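Local coordinates for UPF0342 protein yheA (Bacillus subtilis, PDB 2OEE) that is of unknown function but belongs to the YlbF/YmcA family of small helical proteins, whose relatives are linked to control of competence, at residues 40-45 with 85-90. Numbering follows the deposited sequence.
Sequences RMFENF and QLMEAE
Phe42 meets three side chains of 85-90, one coming over a face of its ring and the other two at the edge. Leu86 lies over the face: its CD2 methyl sits 3.7 Å from the ring centroid and 16° off the normal, a CH-pi contact in which the methyl is displaced toward the CZ side of the ring. Glu90 instead reaches the edge, its OE2 lying in the ring plane 3.5 Å from Phe42 CZ, with the carboxylate turned 55° against the ring. This placement is consistent with an anionic oxygen preferring the ring edge to the pi face, and OE2 also takes part in a hydrogen bond with the hydroxyl of Tyr112 of the second subunit. The third neighbour, Met87 CG, is looser, near the plane at 4.2 Å from Phe42 CE1.

Both phenylalanines hold CG anti to the backbone N (chi1 -177° in Phe42), which carries their rings outward from helix 36-48 to bridge the 12.7 Å between the axes of 40-45 and 85-90. The contact is a buried helix-helix junction of an all-helical chain, with Val32 of helix 20-34 touching both Phe42 and Leu86; Tyr112 of the second subunit, which also packs on Leu86, places it beside the subunit interface. With an alanine at Phe42, the Leu86 methyl would probably lose its aromatic partner, a gap would open between the two helices, and the Glu90 carboxylate would lose the ring edge beside it.

One turn along, Phe45 and the selenomethionine Met87 come at each other from opposite directions in a Met-aromatic contact. The selenium lies obliquely to the ring, 4.4 Å from its centroid. The bend at chi3 brings CE, also obliquely, to 3.3 Å from Phe45 CZ, a tight approach. Val77 of helix 70-78 packs against both of these side chains.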
loop_
_atom_site.group_PDB
_atom_site.type_symbol
_atom_site.label_atom_id
_atom_site.label_comp_id
_atom_site.label_asym_id
_atom_site.label_seq_id
_atom_site.Cartn_x
_atom_site.Cartn_y
_atom_site.Cartn_z
ATOM N N ARG A 40 -13.129 -11.035 23.770
ATOM C CA ARG A 40 -13.027 -9.849 24.638
ATOM C C ARG A 40 -11.623 -9.244 24.720
ATOM O O ARG A 40 -11.461 -8.026 24.650
ATOM C CB ARG A 40 -13.570 -10.121 26.057
ATOM C CG ARG A 40 -13.497 -8.899 26.974
ATOM C CD ARG A 40 -13.932 -9.192 28.426
ATOM N NE ARG A 40 -15.155 -9.983 28.483
ATOM C CZ ARG A 40 -15.492 -10.747 29.519
ATOM N NH1 ARG A 40 -14.687 -10.824 30.553
ATOM N NH2 ARG A 40 -16.612 -11.452 29.485
HETATM N N MSE A 41 -10.608 -10.089 24.863
HETATM C CA MSE A 41 -9.231 -9.623 24.917
HETATM C C MSE A 41 -8.798 -8.994 23.577
HETATM O O MSE A 41 -8.166 -7.939 23.563
HETATM C CB MSE A 41 -8.297 -10.793 25.274
HETATM C CG MSE A 41 -8.530 -11.347 26.679
HETATM SE SE MSE A 41 -7.631 -13.086 26.921
HETATM C CE MSE A 41 -5.811 -12.500 26.731
ATOM N N PHE A 42 -9.124 -9.662 22.479
ATOM C CA PHE A 42 -8.739 -9.188 21.138
ATOM C C PHE A 42 -9.457 -7.860 20.824
ATOM O O PHE A 42 -8.849 -6.919 20.304
ATOM C CB PHE A 42 -9.058 -10.249 20.085
ATOM C CG PHE A 42 -8.617 -9.876 18.664
ATOM C CD1 PHE A 42 -7.269 -9.776 18.340
ATOM C CD2 PHE A 42 -9.565 -9.667 17.670
ATOM C CE1 PHE A 42 -6.856 -9.447 17.025
ATOM C CE2 PHE A 42 -9.171 -9.347 16.346
ATOM C CZ PHE A 42 -7.812 -9.239 16.034
ATOM N N GLU A 43 -10.734 -7.780 21.184
ATOM C CA GLU A 43 -11.512 -6.547 20.988
ATOM C C GLU A 43 -10.997 -5.364 21.808
ATOM O O GLU A 43 -10.888 -4.260 21.285
ATOM C CB GLU A 43 -13.004 -6.787 21.214
ATOM C CG GLU A 43 -13.638 -7.532 20.055
ATOM C CD GLU A 43 -15.112 -7.815 20.254
ATOM O OE1 GLU A 43 -15.632 -7.585 21.365
ATOM O OE2 GLU A 43 -15.745 -8.304 19.298
ATOM N N ASN A 44 -10.660 -5.592 23.077
ATOM C CA ASN A 44 -10.115 -4.528 23.923
ATOM C C ASN A 44 -8.745 -4.044 23.422
ATOM O O ASN A 44 -8.411 -2.856 23.524
ATOM C CB ASN A 44 -10.050 -4.983 25.390
ATOM C CG ASN A 44 -9.282 -4.010 26.279
ATOM O OD1 ASN A 44 -8.209 -4.339 26.788
ATOM N ND2 ASN A 44 -9.832 -2.811 26.473
ATOM N N PHE A 45 -7.974 -4.961 22.869
ATOM C CA PHE A 45 -6.743 -4.677 22.163
ATOM C C PHE A 45 -6.950 -3.809 20.909
ATOM O O PHE A 45 -6.293 -2.850 20.728
ATOM C CB PHE A 45 -6.084 -5.985 21.737
ATOM C CG PHE A 45 -4.923 -5.821 20.834
ATOM C CD1 PHE A 45 -3.742 -5.294 21.295
ATOM C CD2 PHE A 45 -4.983 -6.214 19.547
ATOM C CE1 PHE A 45 -2.700 -5.152 20.486
ATOM C CE2 PHE A 45 -3.899 -6.070 18.725
ATOM C CZ PHE A 45 -2.778 -5.549 19.189
ATOM N N GLN A 85 -1.581 -16.251 17.275
ATOM C CA GLN A 85 -1.643 -16.877 15.932
ATOM C C GLN A 85 -2.436 -16.028 14.938
ATOM O O GLN A 85 -2.025 -15.859 13.789
ATOM C CB GLN A 85 -2.223 -18.291 16.010
ATOM C CG GLN A 85 -1.276 -19.308 16.690
ATOM C CD GLN A 85 -1.808 -20.724 16.730
ATOM O OE1 GLN A 85 -2.779 -21.079 16.051
ATOM N NE2 GLN A 85 -1.186 -21.552 17.564
ATOM N N LEU A 86 -3.580 -15.510 15.389
ATOM C CA LEU A 86 -4.350 -14.546 14.601
ATOM C C LEU A 86 -3.537 -13.268 14.286
ATOM O O LEU A 86 -3.507 -12.822 13.130
ATOM C CB LEU A 86 -5.689 -14.209 15.307
ATOM C CG LEU A 86 -6.505 -13.034 14.737
ATOM C CD1 LEU A 86 -6.884 -13.281 13.243
ATOM C CD2 LEU A 86 -7.742 -12.780 15.602
HETATM N N MSE A 87 -2.883 -12.700 15.294
HETATM C CA MSE A 87 -2.064 -11.502 15.126
HETATM C C MSE A 87 -0.885 -11.761 14.193
HETATM O O MSE A 87 -0.550 -10.910 13.360
HETATM C CB MSE A 87 -1.597 -10.935 16.480
HETATM C CG MSE A 87 -2.769 -10.314 17.305
HETATM SE SE MSE A 87 -2.254 -9.681 18.933
HETATM C CE MSE A 87 -1.123 -8.360 18.486
ATOM N N GLU A 88 -0.290 -12.947 14.310
ATOM C CA GLU A 88 0.764 -13.354 13.377
ATOM C C GLU A 88 0.229 -13.473 11.945
ATOM O O GLU A 88 0.878 -12.986 11.003
ATOM C CB GLU A 88 1.424 -14.650 13.847
ATOM C CG GLU A 88 2.397 -14.449 15.037
ATOM C CD GLU A 88 2.793 -15.752 15.764
ATOM O OE1 GLU A 88 2.077 -16.771 15.673
ATOM O OE2 GLU A 88 3.823 -15.748 16.468
ATOM N N ALA A 89 -0.928 -14.124 11.772
ATOM C CA ALA A 89 -1.585 -14.187 10.450
ATOM C C ALA A 89 -1.932 -12.807 9.888
ATOM O O ALA A 89 -1.762 -12.583 8.678
ATOM C CB ALA A 89 -2.815 -15.097 10.468
ATOM N N GLU A 90 -2.405 -11.886 10.737
ATOM C CA GLU A 90 -2.583 -10.475 10.335
ATOM C C GLU A 90 -1.300 -9.826 9.815
ATOM O O GLU A 90 -1.328 -9.178 8.773
ATOM C CB GLU A 90 -3.095 -9.599 11.490
ATOM C CG GLU A 90 -4.476 -9.983 12.013
ATOM C CD GLU A 90 -4.961 -8.994 13.058
ATOM O OE1 GLU A 90 -4.126 -8.511 13.851
ATOM O OE2 GLU A 90 -6.160 -8.677 13.052
#